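Local coordinates for protein putative oxidoreductase (Pseudomonas putida, PDB 3L6D) that is probably an NADP-binding oxidoreductase, related in its two domains to 6-phosphogluconate dehydrogenase and NADPH-dependent reductive aminases, at residues V188-F191 with E192-A196; D238-L242 with D243-D247; Q274-A278 with M279-D283. All blocks are in the same frame, centred on the assembly; numbering follows the deposited sequence.

Interaction 1: residues V188-F191 with E192-A196; sequences VTFF and EAVGA
Phe-190 and Val-194 meet one turn apart on the same helix, with the methyl CG2 of Val-194 set over one face of the Phe-190 ring. CG2 stands 3.9 Å from the centroid of the Phe-190 ring and 22° off the ring normal, which makes this a CH-pi contact. The methyl is displaced toward the CE2–CZ side, and its distance to Phe-190 CE2 is 3.7 Å. Phe-190 carries its ring anti to the backbone N (chi1 -178°), on the carbonyl side. This turns the ring along the helix toward the following turn, although the CB itself points away. CG2 of Val-194 also lies 3.4 Å from the carbonyl O of Phe-190, so this methyl is held between ring and backbone.

The backbone here is regular alpha-helix: Val-194 N donates to Phe-190 O at 3.0 Å and Glu-192 N to Val-188 O at 2.8 Å. Both bonds are fairly straight. The segment lies near the end of the long helix 169-199. In relatives of this family such a helix leads from the Rossmann domain into the helical C-terminal domain, where the two subunits pair.

Phe-190 also packs on Leu-211 and Leu-212 of helix 204-232, and its ring meets His-182 of the second subunit edge-to-face. Thr-189 OG1 bonds to Ala-186 O and to ND1 of that same His-182 of the second subunit. Glu-192 runs out fully extended, with chi1 and chi2 both near 180°. Its OE1 and OE2 accept from the backbone N atoms of Val-265 and Phe-266, in the first turn of helix 264-281. The buried carboxylate is thereby satisfied, and that helix end would probably stabilise its negative charge.

Interaction 2: residues D238-L242 with D243-D247; sequences DQARL and DVHAD
Arg-241 is the N-cap of helix 242-259, and its carbonyl O accepts the backbone N-H of His-245 at 3.2 Å to start the helical bonding. Ala-246 N follows on Leu-242 O at 2.8 Å.

The imidazole of His-245 folds back over the same carbonyl. Its CG lies beside the backbone N (chi1 -77°), which brings ND1 to 2.8 Å from Arg-241 O. The oxygen sits at the ring edge, near the ring plane, but the ring nitrogen approaches from above the carbonyl plane. The backbone N of His-245 comes from the other face. Two N-H groups of one residue therefore grip one oxygen and help fix the rotation of the ring. CE1 of His-245 meets the methyl CB of Ala-240 at 3.4 Å.

Arg-241 and Asp-243 form a side-on, two-pronged salt bridge. Their planes are only 17° apart. NE of Arg-241 gives OD2 of Asp-243 a bond of 2.8 Å on the syn side, and NH2 faces OD1, where the very short modelled separation is doubtful. Asp-243 OD2 also takes a weak bond from Val-244 N. The start of the helix, with its dipole, would probably favour the carboxylate's negative charge. Val-244 CG2 packs on CB of Arg-241 at 3.7 Å.

NE2 of His-245 bonds to Tyr-130 OH of the second subunit. Leu-242 packs on Val-273, Ala-276 and Ala-277, and Ala-246 on Gln-274, so this first turn of helix 242-259 lies against helix 264-281.

Interaction 3: residues Q274-A278 with M279-D283; sequences QRAAA and MGYGD
The guanidinium of Arg-275 has the selenium of Met-279, a selenomethionine, over the centre of one face, with SE 3.6 Å from CZ. The phenol ring of Tyr-281 is met at its edge by the carbonyl O of Ala-276, which lies near the ring plane and 3.5 Å from CD2. Both contacts sit at the C-terminal end of helix 264-281, which closes in a Schellman motif. Tyr-281 N bonds to Ala-276 O at 3.1 Å, and Gly-280 N to Ala-277 O at 3.2 Å. Gly-280 is the C-prime residue. Its positive phi of 101° would jam a CB against the preceding carbonyl O. Ala-276 O also takes Met-279 N, from the face of its plane opposite to Tyr-281 N.

Arg-275 and Met-279 run side by side and point the same way. CG of Arg-275 lies opposite the backbone N, and the chain bends at chi3 (70°), which turns a face of the guanidinium to the selenium. Arg-275 also packs on Ser-292 and on Trp-262 of the second subunit. With an alanine here, the selenium of Met-279 would probably lose its flat neighbour and the Met-279 side chain would be freer to turn.

Beyond the motif, one water links the last turn to Gly-282: it donates to Ala-277 O and accepts from Gly-282 N at 2.9 Å.

Interaction 1 is buried, while interaction 2 is partly buried and interaction 3 lies at the surface. Interactions 2 and 3 sit side by side, their centres about 10 Å apart, and Asp-243 N probably bonds to Gly-282 O. They bring the start of helix 242-259 against the end of helix 264-281. Interaction 1 stands apart, with nearest atoms about 14 Å from either. It still reaches helix 264-281, at its other end, through Glu-192. Chemistry follows position: apolar ring packing along helix 169-199, charge pairing and a ring N-H on a carbonyl at a helix start, and backbone closure with water at a helix end. All three have residues touching the second subunit.

Interaction 1: residues V188-F191 with E192-A196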
loop_
_atom_site.group_PDB
_atom_site.type_symbol
_atom_site.label_atom_id
_atom_site.label_comp_id
_atom_site.label_asym_id
_atom_site.label_seq_id
_atom_site.Cartn_x
_atom_site.Cartn_y
_atom_site.Cartn_z
ATOM N N VAL B 188 -7.677 -1.073 4.087
ATOM C CA VAL B 188 -8.932 -0.366 4.261
ATOM C C VAL B 188 -9.013 0.927 3.386
ATOM O O VAL B 188 -10.083 1.230 2.854
ATOM C CB VAL B 188 -9.239 -0.146 5.752
ATOM C CG1 VAL B 188 -10.440 0.775 5.939
ATOM C CG2 VAL B 188 -9.460 -1.520 6.449
ATOM N N THR B 189 -7.891 1.636 3.194
ATOM C CA THR B 189 -7.891 2.809 2.307
ATOM C C THR B 189 -8.292 2.384 0.914
ATOM O O THR B 189 -8.987 3.127 0.204
ATOM C CB THR B 189 -6.519 3.572 2.206
ATOM O OG1 THR B 189 -5.530 2.746 1.563
ATOM C CG2 THR B 189 -6.026 4.050 3.583
ATOM N N PHE B 190 -7.886 1.175 0.537
ATOM C CA PHE B 190 -8.265 0.658 -0.757
ATOM C C PHE B 190 -9.773 0.373 -0.827
ATOM O O PHE B 190 -10.427 0.789 -1.785
ATOM C CB PHE B 190 -7.398 -0.561 -1.137
ATOM C CG PHE B 190 -7.707 -1.121 -2.486
ATOM C CD1 PHE B 190 -7.094 -0.604 -3.626
ATOM C CD2 PHE B 190 -8.618 -2.188 -2.625
ATOM C CE1 PHE B 190 -7.393 -1.117 -4.888
ATOM C CE2 PHE B 190 -8.922 -2.720 -3.895
ATOM C CZ PHE B 190 -8.312 -2.178 -5.029
ATOM N N PHE B 191 -10.328 -0.324 0.184
ATOM C CA PHE B 191 -11.775 -0.562 0.263
ATOM C C PHE B 191 -12.566 0.724 0.220
ATOM O O PHE B 191 -13.568 0.810 -0.499
ATOM C CB PHE B 191 -12.175 -1.446 1.486
ATOM C CG PHE B 191 -11.417 -2.726 1.575
ATOM C CD1 PHE B 191 -11.055 -3.426 0.423
ATOM C CD2 PHE B 191 -11.038 -3.247 2.816
ATOM C CE1 PHE B 191 -10.336 -4.623 0.503
ATOM C CE2 PHE B 191 -10.321 -4.443 2.905
ATOM C CZ PHE B 191 -9.976 -5.135 1.755
ATOM N N GLU B 192 -12.111 1.726 0.971
ATOM C CA GLU B 192 -12.788 3.031 1.011
ATOM C C GLU B 192 -12.819 3.734 -0.378
ATOM O O GLU B 192 -13.843 4.281 -0.775
ATOM C CB GLU B 192 -12.191 3.942 2.119
ATOM C CG GLU B 192 -12.825 5.351 2.211
ATOM C CD GLU B 192 -12.239 6.248 3.302
ATOM O OE1 GLU B 192 -12.682 6.148 4.474
ATOM O OE2 GLU B 192 -11.374 7.088 2.992
ATOM N N ALA B 193 -11.699 3.692 -1.103
ATOM C CA ALA B 193 -11.586 4.379 -2.397
ATOM C C ALA B 193 -12.413 3.665 -3.440
ATOM O O ALA B 193 -13.147 4.310 -4.198
ATOM C CB ALA B 193 -10.116 4.503 -2.836
ATOM N N VAL B 194 -12.341 2.339 -3.444
ATOM C CA VAL B 194 -13.206 1.526 -4.314
ATOM C C VAL B 194 -14.715 1.769 -4.047
ATOM O O VAL B 194 -15.517 1.965 -4.974
ATOM C CB VAL B 194 -12.846 0.019 -4.208
ATOM C CG1 VAL B 194 -13.903 -0.847 -4.913
ATOM C CG2 VAL B 194 -11.491 -0.241 -4.851
ATOM N N GLY B 195 -15.089 1.768 -2.769
ATOM C CA GLY B 195 -16.466 2.049 -2.379
ATOM C C GLY B 195 -16.875 3.436 -2.819
ATOM O O GLY B 195 -18.005 3.640 -3.264
ATOM N N ALA B 196 -15.960 4.393 -2.692
ATOM C CA ALA B 196 -16.207 5.773 -3.122
ATOM C C ALA B 196 -16.412 5.839 -4.638
ATOM O O ALA B 196 -17.273 6.601 -5.124
ATOM C CB ALA B 196 -15.067 6.711 -2.690
#

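Interaction 2: residues D238-L242 with D243-D247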
loop_
_atom_site.group_PDB
_atom_site.type_symbol
_atom_site.label_atom_id
_atom_site.label_comp_id
_atom_site.label_asym_id
_atom_site.label_seq_id
_atom_site.Cartn_x
_atom_site.Cartn_y
_atom_site.Cartn_z
ATOM N N ASP B 238 12.479 19.660 -2.230
ATOM C CA ASP B 238 12.750 19.720 -3.628
ATOM C C ASP B 238 11.724 19.041 -4.476
ATOM O O ASP B 238 11.415 19.529 -5.530
ATOM C CB ASP B 238 14.165 19.245 -3.980
ATOM C CG ASP B 238 14.461 17.821 -3.536
ATOM O OD1 ASP B 238 14.771 17.616 -2.356
ATOM O OD2 ASP B 238 14.449 16.908 -4.385
ATOM N N GLN B 239 11.229 17.882 -4.100
ATOM C CA GLN B 239 10.283 17.214 -4.998
ATOM C C GLN B 239 8.754 17.125 -4.703
ATOM O O GLN B 239 7.931 17.194 -5.596
ATOM C CB GLN B 239 10.851 15.841 -5.312
ATOM C CG GLN B 239 10.015 14.997 -6.210
ATOM C CD GLN B 239 10.846 14.216 -7.197
ATOM O OE1 GLN B 239 10.421 13.930 -8.283
ATOM N NE2 GLN B 239 12.037 13.866 -6.792
ATOM N N ALA B 240 8.419 16.898 -3.448
ATOM C CA ALA B 240 7.083 16.654 -2.996
ATOM C C ALA B 240 6.740 17.453 -1.764
ATOM O O ALA B 240 6.734 16.901 -0.706
ATOM C CB ALA B 240 6.927 15.223 -2.730
ATOM N N ARG B 241 6.483 18.737 -1.887
ATOM C CA ARG B 241 6.215 19.551 -0.723
ATOM C C ARG B 241 5.000 19.126 0.049
ATOM O O ARG B 241 3.992 18.831 -0.493
ATOM C CB ARG B 241 6.054 21.012 -1.120
ATOM C CG ARG B 241 7.324 21.660 -1.524
ATOM C CD ARG B 241 7.135 23.104 -1.871
ATOM N NE ARG B 241 6.493 23.847 -0.816
ATOM C CZ ARG B 241 7.038 24.886 -0.224
ATOM N NH1 ARG B 241 8.244 25.277 -0.581
ATOM N NH2 ARG B 241 6.387 25.521 0.723
ATOM N N LEU B 242 5.113 19.151 1.349
ATOM C CA LEU B 242 3.984 18.833 2.199
ATOM C C LEU B 242 2.807 19.804 1.986
ATOM O O LEU B 242 1.663 19.347 1.909
ATOM C CB LEU B 242 4.417 18.760 3.661
ATOM C CG LEU B 242 3.404 18.155 4.625
ATOM C CD1 LEU B 242 4.111 17.280 5.612
ATOM C CD2 LEU B 242 2.624 19.279 5.327
ATOM N N ASP B 243 3.067 21.107 1.875
ATOM C CA ASP B 243 1.959 22.060 1.734
ATOM C C ASP B 243 1.187 21.888 0.435
ATOM O O ASP B 243 -0.021 21.986 0.435
ATOM C CB ASP B 243 2.360 23.540 1.956
ATOM C CG ASP B 243 3.499 24.013 1.055
ATOM O OD1 ASP B 243 4.027 25.093 1.366
ATOM O OD2 ASP B 243 3.886 23.353 0.065
ATOM N N VAL B 244 1.910 21.605 -0.647
ATOM C CA VAL B 244 1.329 21.231 -1.941
ATOM C C VAL B 244 0.432 19.986 -1.832
ATOM O O VAL B 244 -0.685 19.952 -2.371
ATOM C CB VAL B 244 2.461 21.003 -2.998
ATOM C CG1 VAL B 244 1.884 20.516 -4.310
ATOM C CG2 VAL B 244 3.261 22.313 -3.201
ATOM N N HIS B 245 0.905 18.972 -1.111
ATOM C CA HIS B 245 0.083 17.787 -0.860
ATOM C C HIS B 245 -1.146 18.134 -0.041
ATOM O O HIS B 245 -2.241 17.661 -0.347
ATOM C CB HIS B 245 0.884 16.659 -0.179
ATOM C CG HIS B 245 1.793 15.906 -1.107
ATOM N ND1 HIS B 245 2.961 16.442 -1.601
ATOM C CD2 HIS B 245 1.711 14.655 -1.619
ATOM C CE1 HIS B 245 3.562 15.554 -2.375
ATOM N NE2 HIS B 245 2.823 14.458 -2.403
ATOM N N ALA B 246 -0.988 18.966 0.983
ATOM C CA ALA B 246 -2.154 19.397 1.777
ATOM C C ALA B 246 -3.236 19.985 0.872
ATOM O O ALA B 246 -4.439 19.680 1.037
ATOM C CB ALA B 246 -1.754 20.381 2.857
ATOM N N ASP B 247 -2.794 20.780 -0.108
ATOM C CA ASP B 247 -3.694 21.457 -1.081
ATOM C C ASP B 247 -4.444 20.451 -1.941
ATOM O O ASP B 247 -5.677 20.476 -2.009
ATOM C CB ASP B 247 -2.907 22.396 -2.007
ATOM C CG ASP B 247 -2.533 23.711 -1.328
ATOM O OD1 ASP B 247 -3.071 23.971 -0.226
ATOM O OD2 ASP B 247 -1.713 24.482 -1.902
#

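Interaction 3: residues Q274-A278 with M279-D283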
loop_
_atom_site.group_PDB
_atom_site.type_symbol
_atom_site.label_atom_id
_atom_site.label_comp_id
_atom_site.label_asym_id
_atom_site.label_seq_id
_atom_site.Cartn_x
_atom_site.Cartn_y
_atom_site.Cartn_z
ATOM N N GLN B 274 -2.860 18.335 7.073
ATOM C CA GLN B 274 -3.171 19.749 7.375
ATOM C C GLN B 274 -2.453 20.117 8.678
ATOM O O GLN B 274 -1.730 21.114 8.741
ATOM C CB GLN B 274 -4.685 19.980 7.450
ATOM C CG GLN B 274 -5.452 19.768 6.120
ATOM C CD GLN B 274 -5.244 20.884 5.089
ATOM O OE1 GLN B 274 -4.772 21.974 5.420
ATOM N NE2 GLN B 274 -5.612 20.615 3.834
ATOM N N ARG B 275 -2.584 19.272 9.703
ATOM C CA ARG B 275 -1.915 19.542 10.974
ATOM C C ARG B 275 -0.369 19.623 10.894
ATOM O O ARG B 275 0.230 20.530 11.488
ATOM C CB ARG B 275 -2.336 18.546 12.047
ATOM C CG ARG B 275 -2.069 19.065 13.451
ATOM C CD ARG B 275 -2.208 17.968 14.451
ATOM N NE ARG B 275 -1.117 17.023 14.318
ATOM C CZ ARG B 275 -0.292 16.691 15.298
ATOM N NH1 ARG B 275 -0.453 17.219 16.501
ATOM N NH2 ARG B 275 0.672 15.807 15.067
ATOM N N ALA B 276 0.263 18.703 10.162
ATOM C CA ALA B 276 1.700 18.792 9.883
ATOM C C ALA B 276 2.038 20.142 9.234
ATOM O O ALA B 276 3.047 20.787 9.591
ATOM C CB ALA B 276 2.166 17.631 8.979
ATOM N N ALA B 277 1.193 20.566 8.292
ATOM C CA ALA B 277 1.351 21.886 7.654
ATOM C C ALA B 277 1.290 23.016 8.689
ATOM O O ALA B 277 2.137 23.908 8.681
ATOM C CB ALA B 277 0.313 22.090 6.570
ATOM N N ALA B 278 0.313 22.958 9.596
ATOM C CA ALA B 278 0.138 24.010 10.599
ATOM C C ALA B 278 1.274 23.988 11.628
ATOM O O ALA B 278 1.430 24.925 12.406
ATOM C CB ALA B 278 -1.221 23.866 11.294
HETATM N N MSE B 279 2.069 22.919 11.629
HETATM C CA MSE B 279 3.155 22.777 12.589
HETATM C C MSE B 279 4.496 23.255 12.050
HETATM O O MSE B 279 5.510 23.121 12.724
HETATM C CB MSE B 279 3.282 21.318 13.064
HETATM C CG MSE B 279 2.298 20.905 14.164
HETATM SE SE MSE B 279 2.426 18.983 14.625
HETATM C CE MSE B 279 4.165 18.993 15.562
ATOM N N GLY B 280 4.519 23.779 10.831
ATOM C CA GLY B 280 5.783 24.202 10.234
ATOM C C GLY B 280 6.419 23.271 9.210
ATOM O O GLY B 280 7.441 23.621 8.611
ATOM N N TYR B 281 5.811 22.105 8.974
ATOM C CA TYR B 281 6.373 21.136 8.025
ATOM C C TYR B 281 6.025 21.361 6.555
ATOM O O TYR B 281 6.482 20.602 5.699
ATOM C CB TYR B 281 6.029 19.700 8.429
ATOM C CG TYR B 281 6.642 19.320 9.735
ATOM C CD1 TYR B 281 8.024 19.166 9.859
ATOM C CD2 TYR B 281 5.850 19.128 10.858
ATOM C CE1 TYR B 281 8.607 18.845 11.064
ATOM C CE2 TYR B 281 6.422 18.789 12.078
ATOM C CZ TYR B 281 7.802 18.649 12.169
ATOM O OH TYR B 281 8.368 18.308 13.377
ATOM N N GLY B 282 5.266 22.414 6.261
ATOM C CA GLY B 282 4.756 22.653 4.896
ATOM C C GLY B 282 5.769 22.681 3.760
ATOM O O GLY B 282 5.493 22.179 2.649
ATOM N N ASP B 283 6.942 23.247 4.023
ATOM C CA ASP B 283 7.961 23.370 2.992
ATOM C C ASP B 283 8.870 22.141 2.890
ATOM O O ASP B 283 9.788 22.102 2.068
ATOM C CB ASP B 283 8.797 24.640 3.205
ATOM C CG ASP B 283 9.560 24.635 4.517
ATOM O OD1 ASP B 283 9.281 23.787 5.388
ATOM O OD2 ASP B 283 10.446 25.492 4.689
HETATM O O HOH W 1 3.998 24.855 7.266
#